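PDB 2RFL: putative phosphohistidine phosphatase SixA from Agrobacterium tumefaciens, which is a member of the histidine phosphatase superfamily and probably removes phosphate from phosphohistidine. Local coordinates for residues A[12-17]-A[141-146]; A[59-64]-A[113-118]. One frame throughout, in Å; residues are numbered along the deposited sequence.

Contact 1: residues A[12-17]-A[141-146]; sequences YLLRHA and PTSGLA
In the mixed sheet of this histidine phosphatase fold, strand 10-15 pairs antiparallel with the start of strand 145-149, just where R15-H16-A17, the counterpart of the family's RHG motif, carries the chain out of the sheet after R15. L13 and A146 form a hydrogen-bonded pair: L13 N reaches A146 O at 2.9 Å and A146 N returns to L13 O at 3.0 Å. L14 and L145 are the adjoining non-hydrogen-bonded pair, and R15 N then donates to G144 O in the carbonyl plane. On the L13 side of the sheet the CB atoms of L13 and A146 touch; on the L14 side L145 CD1 lies 3.7 Å from Y12 CB, and both L14 and L145 touch W73 of helix 64-77. Leading into the strand, P141 to G144 form a type II turn, which turns S143 N toward two carbonyls. The bond to H16 O (3.0 Å) comes from above the carbonyl plane, and the one to R15 O is weak and bent. R15 runs extended past P141 O, with CG anti to the backbone N (chi1 -174°), and its NH1 bonds F140 O. T142 CG2 lies over the centre of one face of the guanidinium, 3.8 Å from R15 CZ.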
loop_
_atom_site.group_PDB
_atom_site.type_symbol
_atom_site.label_atom_id
_atom_site.label_comp_id
_atom_site.label_asym_id
_atom_site.label_seq_id
_atom_site.Cartn_x
_atom_site.Cartn_y
_atom_site.Cartn_z
ATOM N N TYR A 12 -4.452 5.024 -1.249
ATOM C CA TYR A 12 -3.942 3.791 -1.831
ATOM C C TYR A 12 -3.238 3.001 -0.753
ATOM O O TYR A 12 -2.432 3.570 0.025
ATOM C CB TYR A 12 -2.969 4.082 -2.957
ATOM C CG TYR A 12 -3.503 4.970 -4.080
ATOM C CD1 TYR A 12 -3.125 6.315 -4.164
ATOM C CD2 TYR A 12 -4.346 4.435 -5.098
ATOM C CE1 TYR A 12 -3.597 7.121 -5.209
ATOM C CE2 TYR A 12 -4.811 5.231 -6.153
ATOM C CZ TYR A 12 -4.438 6.571 -6.197
ATOM O OH TYR A 12 -4.890 7.369 -7.229
ATOM N N LEU A 13 -3.568 1.709 -0.704
ATOM C CA LEU A 13 -2.980 0.733 0.213
ATOM C C LEU A 13 -2.320 -0.433 -0.499
ATOM O O LEU A 13 -3.018 -1.333 -1.036
ATOM C CB LEU A 13 -4.065 0.139 1.125
ATOM C CG LEU A 13 -4.942 0.967 2.048
ATOM C CD1 LEU A 13 -5.886 0.007 2.717
ATOM C CD2 LEU A 13 -4.102 1.648 3.058
ATOM N N LEU A 14 -0.988 -0.440 -0.428
ATOM C CA LEU A 14 -0.107 -1.333 -1.167
ATOM C C LEU A 14 0.689 -2.263 -0.241
ATOM O O LEU A 14 1.524 -1.836 0.572
ATOM C CB LEU A 14 0.867 -0.521 -2.089
ATOM C CG LEU A 14 1.940 -1.288 -2.917
ATOM C CD1 LEU A 14 1.349 -2.317 -3.911
ATOM C CD2 LEU A 14 2.948 -0.379 -3.652
ATOM N N ARG A 15 0.454 -3.555 -0.383
ATOM C CA ARG A 15 1.292 -4.492 0.315
ATOM C C ARG A 15 2.533 -4.698 -0.538
ATOM O O ARG A 15 2.451 -4.677 -1.761
ATOM C CB ARG A 15 0.571 -5.791 0.612
ATOM C CG ARG A 15 1.420 -6.720 1.489
ATOM C CD ARG A 15 0.659 -7.856 2.114
ATOM N NE ARG A 15 1.606 -8.795 2.667
ATOM C CZ ARG A 15 1.416 -10.111 2.689
ATOM N NH1 ARG A 15 0.275 -10.631 2.241
ATOM N NH2 ARG A 15 2.358 -10.913 3.174
ATOM N N HIS A 16 3.681 -4.849 0.126
ATOM C CA HIS A 16 4.946 -5.050 -0.534
ATOM C C HIS A 16 4.835 -6.341 -1.356
ATOM O O HIS A 16 4.000 -7.211 -1.060
ATOM C CB HIS A 16 6.103 -5.124 0.485
ATOM C CG HIS A 16 6.053 -6.337 1.364
ATOM N ND1 HIS A 16 6.464 -7.587 0.939
ATOM C CD2 HIS A 16 5.582 -6.506 2.622
ATOM C CE1 HIS A 16 6.258 -8.467 1.902
ATOM N NE2 HIS A 16 5.737 -7.835 2.936
ATOM N N ALA A 17 5.651 -6.428 -2.404
ATOM C CA ALA A 17 5.688 -7.582 -3.279
ATOM C C ALA A 17 6.286 -8.785 -2.543
ATOM O O ALA A 17 6.773 -8.630 -1.400
ATOM C CB ALA A 17 6.482 -7.243 -4.547
ATOM N N PRO A 141 -3.182 -9.713 -0.238
ATOM C CA PRO A 141 -2.023 -10.311 -0.892
ATOM C C PRO A 141 -0.831 -9.340 -1.128
ATOM O O PRO A 141 -0.974 -8.114 -0.983
ATOM C CB PRO A 141 -2.614 -10.806 -2.228
ATOM C CG PRO A 141 -3.751 -9.853 -2.525
ATOM C CD PRO A 141 -4.306 -9.492 -1.181
ATOM N N THR A 142 0.326 -9.905 -1.483
ATOM C CA THR A 142 1.518 -9.125 -1.783
ATOM C C THR A 142 1.374 -8.362 -3.070
ATOM O O THR A 142 0.925 -8.900 -4.064
ATOM C CB THR A 142 2.790 -9.977 -1.934
ATOM O OG1 THR A 142 2.599 -10.984 -2.947
ATOM C CG2 THR A 142 3.214 -10.564 -0.592
ATOM N N SER A 143 1.817 -7.118 -3.060
ATOM C CA SER A 143 1.546 -6.143 -4.155
ATOM C C SER A 143 0.080 -5.972 -4.526
ATOM O O SER A 143 -0.214 -5.614 -5.671
ATOM C CB SER A 143 2.378 -6.385 -5.406
ATOM O OG SER A 143 2.335 -5.183 -6.159
ATOM N N GLY A 144 -0.811 -6.215 -3.539
ATOM C CA GLY A 144 -2.249 -5.909 -3.632
ATOM C C GLY A 144 -2.469 -4.422 -3.388
ATOM O O GLY A 144 -1.904 -3.845 -2.471
ATOM N N LEU A 145 -3.253 -3.782 -4.239
ATOM C CA LEU A 145 -3.525 -2.339 -4.118
ATOM C C LEU A 145 -5.017 -1.992 -3.980
ATOM O O LEU A 145 -5.785 -2.087 -4.938
ATOM C CB LEU A 145 -2.934 -1.583 -5.296
ATOM C CG LEU A 145 -3.267 -0.114 -5.536
ATOM C CD1 LEU A 145 -2.432 0.763 -4.578
ATOM C CD2 LEU A 145 -3.035 0.266 -7.033
ATOM N N ALA A 146 -5.392 -1.555 -2.780
ATOM C CA ALA A 146 -6.693 -1.024 -2.497
ATOM C C ALA A 146 -6.689 0.450 -2.878
ATOM O O ALA A 146 -5.740 1.183 -2.567
ATOM C CB ALA A 146 -6.943 -1.168 -1.078
#

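Contact 2: residues A[59-64]-A[113-118]; sequences LSSTAA and VGHNPT
Strands 57-60 and 109-114 lie side by side and parallel in the sheet of the histidine phosphatase fold, and H115, just past the end of the second strand, reaches across to S61 beyond the first. The tight part is at the strand ends. V113 N donates to L59 O at 2.6 Å and V113 O accepts from S61 N at 2.8 Å, so V113 grips the backbone on both sides of S60. Both bonds run nearly along the C=O axis. S60 and V113 turn their side chains to the same side of the sheet, where S60 CB and V113 CB meet at 3.8 Å and T70 of helix 64-77 touches both residues. Past this pair the backbones part, and side chains span the gap. In the S61 conformer described, one of two, OG lies anti to its own N (chi1 178°) and accepts from A63 N in an ST turn just before helix 64-77. The same oxygen bonds H115 NE2 at 2.9 Å in the plane of the imidazole, and either could be the donor. Y97 OH holds H115 N, and the rings of Y90 and H16 pack against the imidazole. The loose side is residues 116-118, which lead away from segment 59-64 into helix 118-127, with a cis peptide before the exposed P117. Near S61 the ring edge also meets a methyl, H115 CE1 lying 3.9 Å from A63 CB.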
loop_
_atom_site.group_PDB
_atom_site.type_symbol
_atom_site.label_atom_id
_atom_site.label_comp_id
_atom_site.label_asym_id
_atom_site.label_seq_id
_atom_site.Cartn_x
_atom_site.Cartn_y
_atom_site.Cartn_z
ATOM N N LEU A 59 4.185 7.002 1.357
ATOM C CA LEU A 59 4.797 6.650 2.659
ATOM C C LEU A 59 5.102 5.158 2.731
ATOM O O LEU A 59 4.231 4.317 2.572
ATOM C CB LEU A 59 3.897 7.042 3.820
ATOM C CG LEU A 59 3.431 8.489 3.945
ATOM C CD1 LEU A 59 2.479 8.761 5.117
ATOM C CD2 LEU A 59 4.680 9.368 3.958
ATOM N N SER A 60 6.362 4.821 2.935
ATOM C CA SER A 60 6.801 3.420 2.844
ATOM C C SER A 60 7.650 3.038 4.032
ATOM O O SER A 60 8.367 3.873 4.551
ATOM C CB SER A 60 7.640 3.202 1.581
ATOM O OG SER A 60 8.214 1.886 1.498
ATOM N N SER A 61 7.568 1.767 4.431
ATOM C CA SER A 61 8.577 1.123 5.258
ATOM C C SER A 61 9.980 1.361 4.662
ATOM O O SER A 61 10.174 1.505 3.431
ATOM C CB SER A 61 8.283 -0.398 5.379
ATOM O OG SER A 61 9.235 -1.158 6.144
ATOM N N THR A 62 10.959 1.387 5.548
ATOM C CA THR A 62 12.307 1.446 5.145
ATOM C C THR A 62 12.789 0.048 4.786
ATOM O O THR A 62 13.871 -0.067 4.222
ATOM C CB THR A 62 13.163 2.038 6.276
ATOM O OG1 THR A 62 12.741 1.459 7.510
ATOM C CG2 THR A 62 12.963 3.518 6.343
ATOM N N ALA A 63 12.006 -1.010 5.113
ATOM C CA ALA A 63 12.501 -2.398 4.911
ATOM C C ALA A 63 12.804 -2.619 3.438
ATOM O O ALA A 63 11.992 -2.302 2.596
ATOM C CB ALA A 63 11.529 -3.440 5.423
ATOM N N ALA A 64 13.979 -3.142 3.126
ATOM C CA ALA A 64 14.345 -3.295 1.736
ATOM C C ALA A 64 13.135 -3.727 0.852
ATOM O O ALA A 64 12.837 -3.043 -0.133
ATOM C CB ALA A 64 15.458 -4.203 1.609
ATOM N N VAL A 113 2.938 2.214 1.756
ATOM C CA VAL A 113 3.636 0.959 1.385
ATOM C C VAL A 113 4.240 0.276 2.644
ATOM O O VAL A 113 5.302 0.632 3.137
ATOM C CB VAL A 113 4.732 1.198 0.281
ATOM C CG1 VAL A 113 5.440 -0.124 -0.178
ATOM C CG2 VAL A 113 4.149 1.939 -0.902
ATOM N N GLY A 114 3.537 -0.727 3.151
ATOM C CA GLY A 114 3.978 -1.464 4.351
ATOM C C GLY A 114 3.512 -2.902 4.323
ATOM O O GLY A 114 3.352 -3.480 3.245
ATOM N N HIS A 115 3.270 -3.458 5.511
ATOM C CA HIS A 115 3.199 -4.910 5.714
ATOM C C HIS A 115 1.923 -5.333 6.416
ATOM O O HIS A 115 1.343 -4.560 7.171
ATOM C CB HIS A 115 4.364 -5.450 6.592
ATOM C CG HIS A 115 5.679 -4.778 6.390
ATOM N ND1 HIS A 115 6.802 -5.464 5.982
ATOM C CD2 HIS A 115 6.088 -3.507 6.622
ATOM C CE1 HIS A 115 7.838 -4.648 5.936
ATOM N NE2 HIS A 115 7.431 -3.449 6.312
ATOM N N ASN A 116 1.530 -6.584 6.164
ATOM C CA ASN A 116 0.568 -7.328 6.976
ATOM C C ASN A 116 1.132 -7.611 8.384
ATOM O O ASN A 116 2.332 -7.757 8.524
ATOM C CB ASN A 116 0.204 -8.648 6.267
ATOM C CG ASN A 116 -1.019 -8.521 5.342
ATOM O OD1 ASN A 116 -1.726 -7.505 5.319
ATOM N ND2 ASN A 116 -1.281 -9.576 4.593
ATOM N N PRO A 117 0.280 -7.722 9.427
ATOM C CA PRO A 117 -1.173 -7.571 9.522
ATOM C C PRO A 117 -1.616 -6.119 9.466
ATOM O O PRO A 117 -2.797 -5.866 9.224
ATOM C CB PRO A 117 -1.509 -8.092 10.932
ATOM C CG PRO A 117 -0.299 -8.403 11.580
ATOM C CD PRO A 117 0.864 -8.072 10.738
ATOM N N THR A 118 -0.695 -5.187 9.724
ATOM C CA THR A 118 -1.040 -3.771 9.748
ATOM C C THR A 118 -1.764 -3.260 8.497
ATOM O O THR A 118 -2.676 -2.469 8.599
ATOM C CB THR A 118 0.197 -2.933 9.997
ATOM O OG1 THR A 118 1.096 -3.698 10.799
ATOM C CG2 THR A 118 -0.158 -1.611 10.694
#

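Overall arrangement
Contacts 1 and 2 share one sheet: strand 10-15 of the first neighbours strand 109-114 of the second, and their centres are 10 Å apart. Along the chain, contact 2 is nested inside the loop closed by contact 1. Their leucine and valine side chains pack together, with L14 CD2 3.8 Å from V113 CG2. Farther along, both strands open into loops that bring H16 and H115 together, H16 CD2 lying 3.7 Å from H115 ND1 with the ring planes at about 60°. R15 also packs beside N116. By analogy with relatives, whose phosphate pocket is built on the RHG-type histidine and a second histidine, this meeting of loops probably marks the active site.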